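Local coordinates for putative large adhesion protein (Lap) involved in biofilm formation (Marinobacter hydrocarbonoclasticus ATCC 49840, PDB 6M8M) that binds sugars such as glucose through a calcium-dependent PA14 domain and probably mediates bacterial adhesion in biofilm formation, at residues 85-90 and 184-189; 68-73 and 107-112; 62-67 and 113-118. One frame throughout, in Å; residues are numbered along the deposited sequence.

Interaction 1 of 3, residues 85-90 and 184-189. With CA (calcium ion), chain E; BGC (beta-D-glucopyranose), chain B.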
# COMPACT_ATOMS: atom_id res chain seq x y z
N GLY A 85 -17.54 4.39 4.46
CA GLY A 85 -17.58 4.97 5.78
C GLY A 85 -16.23 5.27 6.38
O GLY A 85 -16.11 5.30 7.62
N ASP A 86 -15.20 5.46 5.54
CA ASP A 86 -13.84 5.81 5.90
C ASP A 86 -13.01 4.59 6.29
O ASP A 86 -13.41 3.81 7.17
CB ASP A 86 -13.74 6.80 7.07
CG ASP A 86 -14.57 8.05 6.89
OD1 ASP A 86 -14.87 8.47 5.75
OD2 ASP A 86 -14.91 8.66 7.93
N LEU A 87 -11.83 4.44 5.69
CA LEU A 87 -10.91 3.41 6.15
C LEU A 87 -10.60 3.56 7.63
O LEU A 87 -10.40 2.56 8.33
CB LEU A 87 -9.63 3.45 5.33
CG LEU A 87 -8.55 2.46 5.72
CD1 LEU A 87 -9.10 1.03 5.76
CD2 LEU A 87 -7.39 2.53 4.73
N GLY A 88 -10.57 4.80 8.13
CA GLY A 88 -10.33 5.05 9.53
C GLY A 88 -11.52 4.89 10.45
O GLY A 88 -11.40 5.13 11.66
N GLY A 89 -12.67 4.50 9.93
CA GLY A 89 -13.84 4.32 10.77
C GLY A 89 -13.76 3.08 11.64
O GLY A 89 -12.97 2.17 11.42
N ASN A 90 -14.63 3.02 12.64
CA ASN A 90 -14.63 1.90 13.58
C ASN A 90 -14.77 0.58 12.82
O ASN A 90 -15.70 0.41 12.03
CB ASN A 90 -15.77 2.07 14.59
CG ASN A 90 -15.54 1.27 15.87
OD1 ASN A 90 -14.47 1.25 16.45
ND2 ASN A 90 -16.61 0.63 16.34
N GLY A 184 -14.36 8.43 2.94
CA GLY A 184 -15.38 7.86 2.05
C GLY A 184 -15.15 6.37 1.83
O GLY A 184 -15.10 5.60 2.78
N ALA A 185 -15.03 5.97 0.57
CA ALA A 185 -14.70 4.59 0.24
C ALA A 185 -13.19 4.43 0.23
O ALA A 185 -12.44 5.39 0.09
CB ALA A 185 -15.30 4.21 -1.11
N ALA A 186 -12.74 3.18 0.35
CA ALA A 186 -11.31 2.90 0.38
C ALA A 186 -11.08 1.53 -0.23
O ALA A 186 -11.74 0.55 0.16
CB ALA A 186 -10.77 2.92 1.81
N GLN A 187 -10.13 1.44 -1.16
CA GLN A 187 -9.80 0.19 -1.82
C GLN A 187 -8.34 0.23 -2.24
O GLN A 187 -7.84 1.29 -2.64
CB GLN A 187 -10.68 -0.01 -3.06
CG GLN A 187 -10.40 -1.33 -3.78
CD GLN A 187 -11.39 -1.63 -4.88
OE1 GLN A 187 -12.15 -0.75 -5.30
NE2 GLN A 187 -11.39 -2.87 -5.35
N LEU A 188 -7.67 -0.91 -2.16
CA LEU A 188 -6.31 -1.04 -2.68
C LEU A 188 -6.13 -2.46 -3.20
O LEU A 188 -6.10 -3.41 -2.42
CB LEU A 188 -5.26 -0.73 -1.63
CG LEU A 188 -3.81 -0.90 -2.08
CD1 LEU A 188 -3.45 0.08 -3.19
CD2 LEU A 188 -2.87 -0.73 -0.90
N ARG A 189 -5.95 -2.61 -4.51
CA ARG A 189 -5.66 -3.90 -5.13
C ARG A 189 -4.44 -3.72 -6.02
O ARG A 189 -4.48 -2.93 -6.97
CB ARG A 189 -6.85 -4.39 -5.95
CG ARG A 189 -6.61 -5.76 -6.57
CD ARG A 189 -7.73 -6.16 -7.51
NE ARG A 189 -9.00 -6.26 -6.81
CZ ARG A 189 -10.17 -5.89 -7.31
NH1 ARG A 189 -10.25 -5.35 -8.53
NH2 ARG A 189 -11.27 -6.02 -6.59
CA CA E . -11.60 7.52 -0.25
C2 BGC B . -14.11 8.74 -2.18
C3 BGC B . -15.10 8.56 -3.29
C4 BGC B . -15.32 9.86 -4.03
C5 BGC B . -13.99 10.41 -4.52
C6 BGC B . -14.10 11.72 -5.24
C1 BGC B . -12.81 9.31 -2.73
O1 BGC B . -11.93 9.54 -1.72
O2 BGC B . -13.77 7.52 -1.51
O3 BGC B . -16.35 8.07 -2.76
O4 BGC B . -16.13 9.62 -5.18
O5 BGC B . -13.08 10.60 -3.39
O6 BGC B . -14.69 12.70 -4.43
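D86 and G184 face each other through two hydrogen bonds that close a ring between the loop 85-90 and the segment 184-189. D86 N donates to G184 O over 2.8 Å, in the carbonyl plane and on a lone pair of the oxygen. The return bond, from G184 N to D86 OD1, spans 2.9 Å and is almost straight at 178°; it uses the anti lone pair of OD1, the one turned away from OD2. Although CB of D86 points away from the facing segment, chi1 of -52° places CG beside its own backbone N, which brings the carboxylate back to G184. Both polar groups of the G184 backbone are thereby gripped by one residue. G184 itself adopts a backbone conformation suited to glycine and lies against the sugar. Further along, L87 CB meets A186 CB at 3.7 Å, while the rest of the leucine side chain packs on Y179, V93 and F96. L87 N donates to OD2 of D181, whose OD1 binds the calcium ion. A type I turn from D86 to G89 carries the loop away, closed by the bond from G89 N to D86 O. On the sugar side, A185 O binds the calcium ion at 2.3 Å, and A185 N donates to O2 of the glucose at 2.9 Å. O1 and O2 of the sugar complete the metal shell with D136, D137, D181 and G183. Holding the G184-A185 backbone is consistent with a second-shell role for D86, one step behind A185, in the calcium-dependent sugar site of this PA14 domain.

Interaction 2 of 3, residues 68-73 and 107-112. With CA (calcium ion), chain C.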
# COMPACT_ATOMS: atom_id res chain seq x y z
N GLU A 68 5.21 7.05 14.40
CA GLU A 68 5.24 5.60 14.46
C GLU A 68 3.86 5.06 14.10
O GLU A 68 2.82 5.68 14.39
CB GLU A 68 5.67 5.09 15.83
CG GLU A 68 5.90 3.59 15.85
CD GLU A 68 6.73 3.14 17.03
OE1 GLU A 68 6.47 2.04 17.57
OE2 GLU A 68 7.65 3.89 17.42
N ALA A 69 3.86 3.92 13.45
CA ALA A 69 2.61 3.31 13.02
C ALA A 69 1.71 3.03 14.21
O ALA A 69 2.18 2.63 15.28
CB ALA A 69 2.93 2.00 12.31
N ASP A 70 0.42 3.21 14.01
CA ASP A 70 -0.57 2.86 15.02
C ASP A 70 -0.85 1.36 15.09
O ASP A 70 -1.32 0.88 16.12
CB ASP A 70 -1.85 3.63 14.74
CG ASP A 70 -1.64 5.13 14.89
OD1 ASP A 70 -1.45 5.59 16.03
OD2 ASP A 70 -1.60 5.84 13.87
N ALA A 71 -0.58 0.62 14.02
CA ALA A 71 -0.65 -0.83 14.05
C ALA A 71 0.25 -1.33 12.94
O ALA A 71 0.52 -0.63 11.97
CB ALA A 71 -2.07 -1.34 13.84
N THR A 72 0.72 -2.56 13.10
CA THR A 72 1.45 -3.26 12.05
C THR A 72 0.67 -4.51 11.66
O THR A 72 -0.22 -4.96 12.38
CB THR A 72 2.85 -3.65 12.51
OG1 THR A 72 2.79 -4.54 13.62
CG2 THR A 72 3.65 -2.42 12.90
N PHE A 73 1.01 -5.05 10.50
CA PHE A 73 0.37 -6.25 9.98
C PHE A 73 1.30 -6.86 8.95
O PHE A 73 2.39 -6.35 8.70
CB PHE A 73 -1.04 -5.97 9.44
CG PHE A 73 -1.08 -5.09 8.20
CD1 PHE A 73 -1.04 -3.71 8.30
CD2 PHE A 73 -1.21 -5.66 6.94
CE1 PHE A 73 -1.11 -2.91 7.16
CE2 PHE A 73 -1.27 -4.87 5.82
CZ PHE A 73 -1.22 -3.50 5.92
N ASP A 107 -6.03 -2.99 17.44
CA ASP A 107 -7.06 -2.22 16.75
C ASP A 107 -6.64 -0.76 16.84
O ASP A 107 -6.70 -0.17 17.94
CB ASP A 107 -8.41 -2.43 17.40
CG ASP A 107 -9.53 -1.65 16.73
OD1 ASP A 107 -9.25 -0.91 15.76
OD2 ASP A 107 -10.71 -1.78 17.15
N PRO A 108 -6.16 -0.15 15.77
CA PRO A 108 -5.69 1.24 15.86
C PRO A 108 -6.85 2.19 16.11
O PRO A 108 -8.00 1.90 15.82
CB PRO A 108 -5.05 1.49 14.50
CG PRO A 108 -5.81 0.58 13.58
CD PRO A 108 -6.17 -0.65 14.38
N GLU A 109 -6.52 3.36 16.66
CA GLU A 109 -7.54 4.37 16.88
C GLU A 109 -8.23 4.73 15.58
O GLU A 109 -7.65 4.63 14.49
CB GLU A 109 -6.90 5.61 17.50
CG GLU A 109 -5.98 6.35 16.56
CD GLU A 109 -5.03 7.30 17.29
OE1 GLU A 109 -4.05 6.82 17.90
OE2 GLU A 109 -5.26 8.52 17.24
N ASN A 110 -9.49 5.13 15.69
CA ASN A 110 -10.27 5.56 14.54
C ASN A 110 -9.94 7.01 14.17
O ASN A 110 -9.52 7.81 15.02
CB ASN A 110 -11.75 5.45 14.86
CG ASN A 110 -12.17 4.04 15.23
OD1 ASN A 110 -11.56 3.07 14.80
ND2 ASN A 110 -13.19 3.93 16.05
N SER A 111 -10.12 7.35 12.90
CA SER A 111 -9.78 8.68 12.43
C SER A 111 -10.47 8.96 11.11
O SER A 111 -11.04 8.07 10.47
CB SER A 111 -8.27 8.84 12.27
OG SER A 111 -7.76 7.90 11.32
N SER A 112 -10.39 10.22 10.68
CA SER A 112 -11.02 10.66 9.44
C SER A 112 -10.31 10.09 8.22
O SER A 112 -10.97 9.75 7.22
CB SER A 112 -11.01 12.19 9.38
OG SER A 112 -9.70 12.71 9.41
CA CA C . -10.13 1.21 15.09
O HOH W 1 -12.19 -0.04 15.64
O HOH W 2 -8.96 2.27 13.22
O HOH W 3 -10.69 -0.00 13.09
O HOH W 4 -10.48 1.79 17.39
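The backbones of D70 and P108 approach to 5.4 Å between their CA atoms where a classic beta bulge, D70 and A71 both facing Y42, begins the strand 71-75 beside the loop 107-112, and no hydrogen bond joins the two segments. The proline ring supplies the apolar part: its CB lies 3.9 Å from D70 CB and 4.2 Å from A71 CB. Next to this patch the carboxylates of D70 and E109 come close, with D70 OD1 3.4 Å from E109 OE1 and their planes turned 53° apart. E109 reaches there because CG sits between the backbone N and the carbonyl carbon (chi1 68°) and the chain is extended beyond it. OD2 of D70 is held by the backbone N of A44. Beyond the proline, the loop wraps a calcium ion with D107 OD1, P108 O and N110 OD1, each at 2.4 Å, and four waters; one of these also donates to D107 OD2, the oxygen that does not bind the ion. P108 therefore serves both sides: its ring packs on the bulge while its carbonyl oxygen coordinates calcium. The two acidic groups should repel each other, which a sodium ion about 4 Å from the E109 side chain may partly offset.

Interaction 3 of 3, residues 62-67 and 113-118. With CA (calcium ion), chain D.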
# COMPACT_ATOMS: atom_id res chain seq x y z
N ALA A 62 5.52 12.55 4.47
CA ALA A 62 5.99 13.37 5.59
C ALA A 62 5.33 12.94 6.88
O ALA A 62 5.98 12.93 7.94
CB ALA A 62 5.71 14.85 5.31
N PHE A 63 4.04 12.61 6.84
CA PHE A 63 3.39 12.14 8.05
C PHE A 63 3.98 10.81 8.50
O PHE A 63 4.28 10.61 9.69
CB PHE A 63 1.88 12.01 7.84
CG PHE A 63 1.13 11.79 9.12
CD1 PHE A 63 0.86 12.86 9.97
CD2 PHE A 63 0.73 10.53 9.50
CE1 PHE A 63 0.19 12.67 11.16
CE2 PHE A 63 0.03 10.33 10.69
CZ PHE A 63 -0.22 11.40 11.52
N ILE A 64 4.17 9.88 7.56
CA ILE A 64 4.76 8.59 7.91
C ILE A 64 6.12 8.80 8.57
O ILE A 64 6.42 8.18 9.60
CB ILE A 64 4.91 7.72 6.65
CG1 ILE A 64 3.55 7.26 6.12
CG2 ILE A 64 5.83 6.54 6.93
CD1 ILE A 64 3.62 6.66 4.73
N ALA A 65 6.96 9.65 8.00
CA ALA A 65 8.33 9.76 8.46
C ALA A 65 8.45 10.34 9.85
O ALA A 65 9.46 10.11 10.52
CB ALA A 65 9.15 10.61 7.48
N ALA A 66 7.45 11.08 10.31
CA ALA A 66 7.48 11.74 11.60
C ALA A 66 6.67 11.00 12.66
O ALA A 66 6.57 11.48 13.79
CB ALA A 66 6.96 13.17 11.45
N ASN A 67 6.10 9.84 12.33
CA ASN A 67 5.21 9.16 13.25
C ASN A 67 5.52 7.67 13.27
O ASN A 67 6.06 7.12 12.32
CB ASN A 67 3.74 9.35 12.85
CG ASN A 67 3.26 10.74 13.15
OD1 ASN A 67 2.85 11.02 14.28
ND2 ASN A 67 3.31 11.63 12.17
N ASP A 113 -8.99 10.03 8.25
CA ASP A 113 -8.15 9.66 7.12
C ASP A 113 -7.24 8.52 7.57
O ASP A 113 -7.03 8.29 8.77
CB ASP A 113 -7.28 10.84 6.66
CG ASP A 113 -8.08 12.03 6.12
OD1 ASP A 113 -9.04 12.51 6.79
OD2 ASP A 113 -7.76 12.52 5.02
N ALA A 114 -6.62 7.83 6.62
CA ALA A 114 -5.78 6.69 6.98
C ALA A 114 -4.71 6.48 5.93
O ALA A 114 -4.91 6.75 4.75
CB ALA A 114 -6.63 5.43 7.12
N ILE A 115 -3.57 5.96 6.38
CA ILE A 115 -2.41 5.71 5.53
C ILE A 115 -1.96 4.28 5.77
O ILE A 115 -1.90 3.82 6.92
CB ILE A 115 -1.27 6.69 5.88
CG1 ILE A 115 -1.66 8.13 5.56
CG2 ILE A 115 0.01 6.33 5.16
CD1 ILE A 115 -0.82 9.17 6.26
N VAL A 116 -1.59 3.59 4.69
CA VAL A 116 -0.98 2.27 4.77
C VAL A 116 0.37 2.32 4.06
O VAL A 116 0.48 2.88 2.96
CB VAL A 116 -1.87 1.19 4.13
CG1 VAL A 116 -1.18 -0.16 4.12
CG2 VAL A 116 -3.21 1.13 4.83
N LYS A 117 1.38 1.73 4.68
CA LYS A 117 2.68 1.54 4.06
C LYS A 117 3.00 0.06 4.05
O LYS A 117 2.77 -0.64 5.05
CB LYS A 117 3.74 2.31 4.83
CG LYS A 117 5.14 2.13 4.31
CD LYS A 117 6.07 3.10 5.03
CE LYS A 117 7.52 2.85 4.69
NZ LYS A 117 8.36 3.84 5.43
N LEU A 118 3.51 -0.41 2.94
CA LEU A 118 3.92 -1.80 2.77
C LEU A 118 5.35 -1.82 2.27
O LEU A 118 5.68 -1.13 1.31
CB LEU A 118 3.01 -2.50 1.76
CG LEU A 118 1.57 -2.72 2.23
CD1 LEU A 118 0.62 -2.83 1.06
CD2 LEU A 118 1.48 -3.97 3.09
CA CA D . -9.97 13.69 4.89
O HOH W 5 -11.71 14.49 3.32
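An asparagine amide over a phenylalanine ring is the striking feature beside this contact: N67 ND2 stands 3.3 Å above the plane of the F63 ring, over its centre, while F63 CD2 touches I115 CD1 across the segments at 3.8 Å. The same nitrogen donates to F63 O over 2.9 Å at 171°, tilted from the carbonyl plane of F63. F63 O also accepts from A66 N; the near-straight bond, in the amide plane of N67, fixes the rotation of that amide over the ring. F63 has CG anti to its backbone N (chi1 -169°), which brings the ring to I115; CD1 of I115 approaches it obliquely, and Y45 meets it in an edge-to-face stack. I64 carries most of the remaining contact with two branches. Its CD1 packs against I115 CG2 at 3.7 Å, and its CG2 lies against the shaft of K117, 3.9 Å from CD. K117 is fully extended, so its methylene groups run past the isoleucine before the ammonium group, whose NZ is 4.0 Å from I64 CG2. The axes of 62-66 and 113-118 cross at 72°, 10.2 Å apart at closest. V178 and W180 of the neighbouring strand 174-181 extend the apolar floor beneath I64 and I115. At the other end of the strand, D113 binds calcium through both OD1 (2.4 Å) and OD2, with Q47, N53 and Q182 in the same shell. No hydrogen bond crosses between helix and strand: the helix is seated on the sheet by fit and burial of apolar surface, not by directed bonds, with the lysine's methylenes carrying that contact up to its charged end.

Overall arrangement
Along the chain the order is 62-67, 68-73, 85-90, 107-112, 113-118 and 184-189, so interaction 2 is nested within the loop closed by interaction 3, while interaction 1 alternates with both. Centres of interactions 2 and 3 lie about 10 Å apart; interaction 1 is about 13 Å from interaction 2 and 15 Å from interaction 3. Strands 71-75 and 113-122 both belong to the eight-stranded antiparallel sheet, whereas 186-194 lies in the five-stranded one. F73 packs on V116 and L118, L87 on A114, and G88 O bonds S111 N. Through these links the sugar-binding calcium site and two further calcium sites are tied into one framework.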